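Local coordinates for CELL WALL surface anchor family protein (Streptococcus pneumoniae, PDB 2WW8) that serves as the adhesin of the pneumococcal pilus and probably helps the bacterium recognise and attach to host cells, through an integrin-like domain, at residues Thr214-Lys219 / Ile259-Ser264; Thr359-Met364 / Ser435-Ile440. All blocks are in the same frame, centred on the assembly; numbering follows the deposited sequence.

Contact 1: Thr214-Lys219 / Ile259-Ser264; sequences TVYEQK and IDKITS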
loop_
_atom_site.group_PDB
_atom_site.type_symbol
_atom_site.label_atom_id
_atom_site.label_comp_id
_atom_site.label_asym_id
_atom_site.label_seq_id
_atom_site.Cartn_x
_atom_site.Cartn_y
_atom_site.Cartn_z
ATOM N N THR A 214 3.312 18.889 -4.860
ATOM C CA THR A 214 3.278 20.327 -5.001
ATOM C C THR A 214 4.723 20.869 -5.042
ATOM O O THR A 214 5.506 20.626 -4.122
ATOM C CB THR A 214 2.432 20.978 -3.833
ATOM O OG1 THR A 214 1.100 20.427 -3.867
ATOM C CG2 THR A 214 2.343 22.497 -4.042
ATOM N N VAL A 215 5.052 21.647 -6.078
ATOM C CA VAL A 215 6.388 22.237 -6.311
ATOM C C VAL A 215 6.290 23.745 -6.113
ATOM O O VAL A 215 5.399 24.385 -6.698
ATOM C CB VAL A 215 6.897 21.956 -7.743
ATOM C CG1 VAL A 215 8.382 22.367 -7.838
ATOM C CG2 VAL A 215 6.723 20.489 -8.063
ATOM N N TYR A 216 7.147 24.320 -5.260
ATOM C CA TYR A 216 7.168 25.753 -5.096
ATOM C C TYR A 216 8.375 26.270 -5.880
ATOM O O TYR A 216 9.463 25.705 -5.775
ATOM C CB TYR A 216 7.296 26.077 -3.603
ATOM C CG TYR A 216 6.136 25.519 -2.805
ATOM C CD1 TYR A 216 4.892 26.147 -2.841
ATOM C CD2 TYR A 216 6.288 24.369 -2.027
ATOM C CE1 TYR A 216 3.813 25.639 -2.146
ATOM C CE2 TYR A 216 5.222 23.847 -1.319
ATOM C CZ TYR A 216 4.003 24.502 -1.381
ATOM O OH TYR A 216 2.937 23.992 -0.695
ATOM N N GLU A 217 8.240 27.338 -6.654
ATOM C CA GLU A 217 9.404 27.800 -7.409
ATOM C C GLU A 217 9.592 29.268 -7.077
ATOM O O GLU A 217 8.627 30.031 -6.998
ATOM C CB GLU A 217 9.235 27.539 -8.922
ATOM C CG GLU A 217 8.847 26.088 -9.275
ATOM C CD GLU A 217 8.559 25.812 -10.768
ATOM O OE1 GLU A 217 9.217 26.448 -11.629
ATOM O OE2 GLU A 217 7.681 24.957 -11.085
ATOM N N GLN A 218 10.842 29.672 -6.859
ATOM C CA GLN A 218 11.089 31.056 -6.535
ATOM C C GLN A 218 11.000 31.855 -7.816
ATOM O O GLN A 218 11.076 31.347 -8.922
ATOM C CB GLN A 218 12.440 31.347 -5.885
ATOM C CG GLN A 218 12.720 30.629 -4.582
ATOM C CD GLN A 218 13.314 29.240 -4.806
ATOM O OE1 GLN A 218 13.578 28.787 -5.950
ATOM N NE2 GLN A 218 13.500 28.539 -3.705
ATOM N N LYS A 219 10.833 33.151 -7.640
ATOM C CA LYS A 219 10.807 34.006 -8.825
ATOM C C LYS A 219 12.097 33.863 -9.673
ATOM O O LYS A 219 12.061 34.041 -10.898
ATOM C CB LYS A 219 10.299 35.393 -8.426
ATOM C CG LYS A 219 9.128 35.210 -7.378
ATOM C CD LYS A 219 7.682 35.020 -7.882
ATOM C CE LYS A 219 6.786 34.440 -6.788
ATOM N NZ LYS A 219 5.347 34.879 -6.636
ATOM N N ILE A 259 7.621 24.763 7.632
ATOM C CA ILE A 259 8.887 24.070 7.462
ATOM C C ILE A 259 8.730 23.014 6.349
ATOM O O ILE A 259 9.576 22.966 5.444
ATOM C CB ILE A 259 9.338 23.433 8.784
ATOM C CG1 ILE A 259 9.698 24.573 9.748
ATOM C CG2 ILE A 259 10.505 22.496 8.549
ATOM C CD1 ILE A 259 9.889 24.082 11.184
ATOM N N ASP A 260 7.685 22.181 6.403
ATOM C CA ASP A 260 7.472 21.173 5.340
ATOM C C ASP A 260 7.399 21.826 3.961
ATOM O O ASP A 260 7.907 21.244 3.013
ATOM C CB ASP A 260 6.196 20.319 5.460
ATOM C CG ASP A 260 6.194 19.371 6.656
ATOM O OD1 ASP A 260 7.278 18.971 7.117
ATOM O OD2 ASP A 260 5.101 19.020 7.185
ATOM N N LYS A 261 6.712 22.948 3.806
ATOM C CA LYS A 261 6.586 23.586 2.498
ATOM C C LYS A 261 7.936 24.163 2.058
ATOM O O LYS A 261 8.342 23.958 0.920
ATOM C CB LYS A 261 5.580 24.742 2.550
ATOM C CG LYS A 261 4.144 24.263 2.678
ATOM C CD LYS A 261 3.247 25.495 2.793
ATOM C CE LYS A 261 2.084 25.232 3.763
ATOM N NZ LYS A 261 1.230 24.314 3.041
ATOM N N ILE A 262 8.639 24.864 2.960
ATOM C CA ILE A 262 9.962 25.409 2.605
ATOM C C ILE A 262 10.948 24.316 2.197
ATOM O O ILE A 262 11.661 24.473 1.199
ATOM C CB ILE A 262 10.541 26.218 3.750
ATOM C CG1 ILE A 262 9.758 27.531 3.898
ATOM C CG2 ILE A 262 12.049 26.523 3.511
ATOM C CD1 ILE A 262 9.932 28.114 5.333
ATOM N N THR A 263 10.925 23.180 2.904
ATOM C CA THR A 263 11.994 22.218 2.729
ATOM C C THR A 263 11.589 21.126 1.747
ATOM O O THR A 263 12.343 20.217 1.497
ATOM C CB THR A 263 12.396 21.586 4.060
ATOM O OG1 THR A 263 11.294 20.847 4.625
ATOM C CG2 THR A 263 12.945 22.621 5.036
ATOM N N SER A 264 10.400 21.209 1.163
ATOM C CA SER A 264 10.037 20.286 0.094
ATOM C C SER A 264 10.957 20.516 -1.117
ATOM O O SER A 264 11.188 19.598 -1.884
ATOM C CB SER A 264 8.543 20.410 -0.285
ATOM O OG SER A 264 8.327 21.721 -0.807
HETATM O O HOH W 1 9.074 22.809 -3.811
#
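Tyr216 reaches from its strand toward helix 247-263, and its ring meets Lys261 and Ser264 in different ways. Ser264 sits at the ring edge, in the plane of the ring, with OG 3.6 Å from Tyr216 CD2. The backbone oxygen Lys261 O comes just as near, 3.6 Å from Tyr216 CD2, but obliquely to the ring. The lysine side chain crosses the outer end of the tyrosine at a slant: its CG lies 3.6 Å from Tyr216 OH, and CD follows at 3.8 Å, so the aliphatic part of the lysine packs on the phenol end. The tyrosine gets there because CG is anti to its own carbonyl carbon (chi1 -60°), which sends the ring across the gap between strand and helix. The lysine chain bends at chi3 and chi4, and NZ ends 4.1 Å from Tyr216 OH, too far for a hydrogen bond. The hydroxyl of Ser264 turns back on its own segment, OG donating to Lys261 O over 2.8 Å, tilted 28° from the carbonyl plane. Beyond the pair, Phe583 meets the tyrosine edge-to-face and also touches Lys261, while Val215 and Glu217 bond through their backbones to strand 587-591. No direct hydrogen bond or salt bridge spans the two segments, so the direct contact is van der Waals packing. The polar link is indirect: a water accepts from Tyr216 N at 2.8 Å and donates to Ser264 OG over a long 3.3 Å leg, leaving that hydroxyl an acceptor from water and a donor to Lys261 O.

Contact 2: Thr359-Met364 / Ser435-Ile440; sequences TQKALM and SGEHTI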
loop_
_atom_site.group_PDB
_atom_site.type_symbol
_atom_site.label_atom_id
_atom_site.label_comp_id
_atom_site.label_asym_id
_atom_site.label_seq_id
_atom_site.Cartn_x
_atom_site.Cartn_y
_atom_site.Cartn_z
ATOM N N THR A 359 11.779 41.030 22.062
ATOM C CA THR A 359 11.691 40.931 20.598
ATOM C C THR A 359 13.062 41.262 19.991
ATOM O O THR A 359 13.518 40.549 19.103
ATOM C CB THR A 359 10.679 41.978 20.067
ATOM O OG1 THR A 359 9.447 41.755 20.751
ATOM C CG2 THR A 359 10.400 41.779 18.523
ATOM N N GLN A 360 13.748 42.275 20.519
ATOM C CA GLN A 360 15.028 42.679 19.929
ATOM C C GLN A 360 16.065 41.577 19.868
ATOM O O GLN A 360 16.813 41.389 18.903
ATOM C CB GLN A 360 15.591 43.833 20.760
ATOM C CG GLN A 360 16.819 44.423 20.151
ATOM C CD GLN A 360 17.371 45.598 20.983
ATOM O OE1 GLN A 360 16.880 45.959 22.082
ATOM N NE2 GLN A 360 18.455 46.197 20.423
ATOM N N LYS A 361 16.092 40.800 20.940
ATOM C CA LYS A 361 17.054 39.724 21.069
ATOM C C LYS A 361 16.781 38.616 20.033
ATOM O O LYS A 361 17.706 37.994 19.473
ATOM C CB LYS A 361 17.022 39.174 22.523
ATOM C CG LYS A 361 18.103 38.101 22.851
ATOM C CD LYS A 361 18.144 37.765 24.380
ATOM C CE LYS A 361 19.490 37.036 24.703
ATOM N NZ LYS A 361 19.601 36.715 26.157
ATOM N N ALA A 362 15.507 38.394 19.762
ATOM C CA ALA A 362 15.119 37.429 18.769
ATOM C C ALA A 362 15.505 37.902 17.370
ATOM O O ALA A 362 15.995 37.102 16.594
ATOM C CB ALA A 362 13.588 37.238 18.815
ATOM N N LEU A 363 15.205 39.158 17.040
ATOM C CA LEU A 363 15.580 39.742 15.748
ATOM C C LEU A 363 17.112 39.679 15.616
ATOM O O LEU A 363 17.637 39.357 14.550
ATOM C CB LEU A 363 15.064 41.191 15.682
ATOM C CG LEU A 363 13.556 41.351 15.497
ATOM C CD1 LEU A 363 13.159 42.834 15.763
ATOM C CD2 LEU A 363 13.037 40.848 14.130
ATOM N N MET A 364 17.842 39.993 16.689
ATOM C CA MET A 364 19.291 39.827 16.686
ATOM C C MET A 364 19.816 38.446 16.343
ATOM O O MET A 364 20.773 38.334 15.571
ATOM C CB MET A 364 19.994 40.336 17.960
ATOM C CG MET A 364 19.832 41.801 18.155
ATOM S SD MET A 364 20.158 42.334 19.856
ATOM C CE MET A 364 21.827 41.621 20.161
ATOM N N SER A 435 28.760 40.984 34.370
ATOM C CA SER A 435 27.807 40.605 35.446
ATOM C C SER A 435 26.523 39.934 34.957
ATOM O O SER A 435 25.719 39.482 35.763
ATOM C CB SER A 435 27.365 41.866 36.196
ATOM O OG SER A 435 28.542 42.506 36.614
ATOM N N GLY A 436 26.314 39.852 33.655
ATOM C CA GLY A 436 25.201 39.103 33.123
ATOM C C GLY A 436 24.211 40.040 32.479
ATOM O O GLY A 436 24.123 41.232 32.847
ATOM N N GLU A 437 23.453 39.484 31.540
ATOM C CA GLU A 437 22.461 40.248 30.811
ATOM C C GLU A 437 21.395 40.901 31.694
ATOM O O GLU A 437 20.959 42.027 31.408
ATOM C CB GLU A 437 21.786 39.315 29.816
ATOM C CG GLU A 437 20.640 40.025 29.078
ATOM C CD GLU A 437 20.370 39.366 27.712
ATOM O OE1 GLU A 437 21.293 39.203 26.862
ATOM O OE2 GLU A 437 19.209 38.947 27.608
ATOM N N HIS A 438 20.945 40.183 32.727
ATOM C CA HIS A 438 19.911 40.672 33.626
ATOM C C HIS A 438 20.368 41.967 34.268
ATOM O O HIS A 438 19.527 42.711 34.727
ATOM C CB HIS A 438 19.613 39.660 34.749
ATOM C CG HIS A 438 20.810 39.205 35.530
ATOM N ND1 HIS A 438 21.069 39.631 36.821
ATOM C CD2 HIS A 438 21.811 38.358 35.209
ATOM C CE1 HIS A 438 22.164 39.042 37.272
ATOM N NE2 HIS A 438 22.626 38.251 36.316
ATOM N N THR A 439 21.673 42.253 34.318
ATOM C CA THR A 439 22.099 43.520 34.941
ATOM C C THR A 439 22.056 44.766 34.042
ATOM O O THR A 439 22.218 45.937 34.511
ATOM C CB THR A 439 23.549 43.449 35.557
ATOM O OG1 THR A 439 24.487 43.351 34.479
ATOM C CG2 THR A 439 23.744 42.324 36.586
ATOM N N ILE A 440 21.892 44.548 32.743
ATOM C CA ILE A 440 21.785 45.685 31.827
ATOM C C ILE A 440 20.501 45.773 31.041
ATOM O O ILE A 440 20.131 46.863 30.616
ATOM C CB ILE A 440 22.899 45.713 30.782
ATOM C CG1 ILE A 440 22.911 44.356 30.071
ATOM C CG2 ILE A 440 24.248 46.158 31.490
ATOM C CD1 ILE A 440 23.962 44.104 29.022
#
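Lys361 and Glu437 reach for each other across the gap between helix and loop. Lys361 NZ donates to Glu437 OE2 over 2.7 Å in a salt bridge, arriving on the syn side of that oxygen but 30° out of the carboxylate plane. Glu437 OE1 is also near, 3.1 Å from Lys361 NZ, so the ammonium lies close to both oxygens. Each chain is stretched beyond CG, and each has CG anti to the backbone N (chi1 -174° for Lys361, 176° for Glu437); this reach lets the charges join although the nearest CA atoms, those of Lys361 and Glu437, stand 11.2 Å apart. The tight part is confined to the ammonium, the last two methylenes of Lys361 and the carboxylate of Glu437. Around this short bridge the contact is loose: it buries 81 Å² in all, the rest of the two segments do not meet, and it lies at the protein surface. Each end has a second partner, Thr278 OG1 for Lys361 NZ and Tyr394 OH for Glu437 OE1. On the loop side, Gly436 O takes both Thr439 N and Thr439 OG1, the hydroxyl at 2.7 Å and in the carbonyl plane, which ties the turn that carries Glu437. Phe285 of strand 284-292 touches both bridge partners, and His438 bonds to Glu288 of the same strand. The bridge thus joins helix 359-373, whose Gln360, Leu363 and Met364 pack on helix 516-526, to the loop leading into strand 442-443.

Both segments of contact 1 come earlier in the chain than those of contact 2; the centres lie 34 Å apart, the nearest atoms about 15 Å. Both involve helices that accompany the parallel sheet 269-275, 225-232, 379-386, 533-539, 566-569: helix 247-263 follows 225-232 and precedes 269-275 in the chain, and helix 359-373 comes just before 379-386. This is consistent with an integrin I-like (von Willebrand factor A) fold, in which Ser234, Ser236 and Asp387 hold a magnesium ion. Contact 1 lies where that domain joins strand 203-218, which pairs with 587-591 and 673-682. Contact 2, farther from the chain's centre, ties it to the loop before strand 442-443, against strand 284-292 of a separate antiparallel sheet, possibly nearer the adhesive surface.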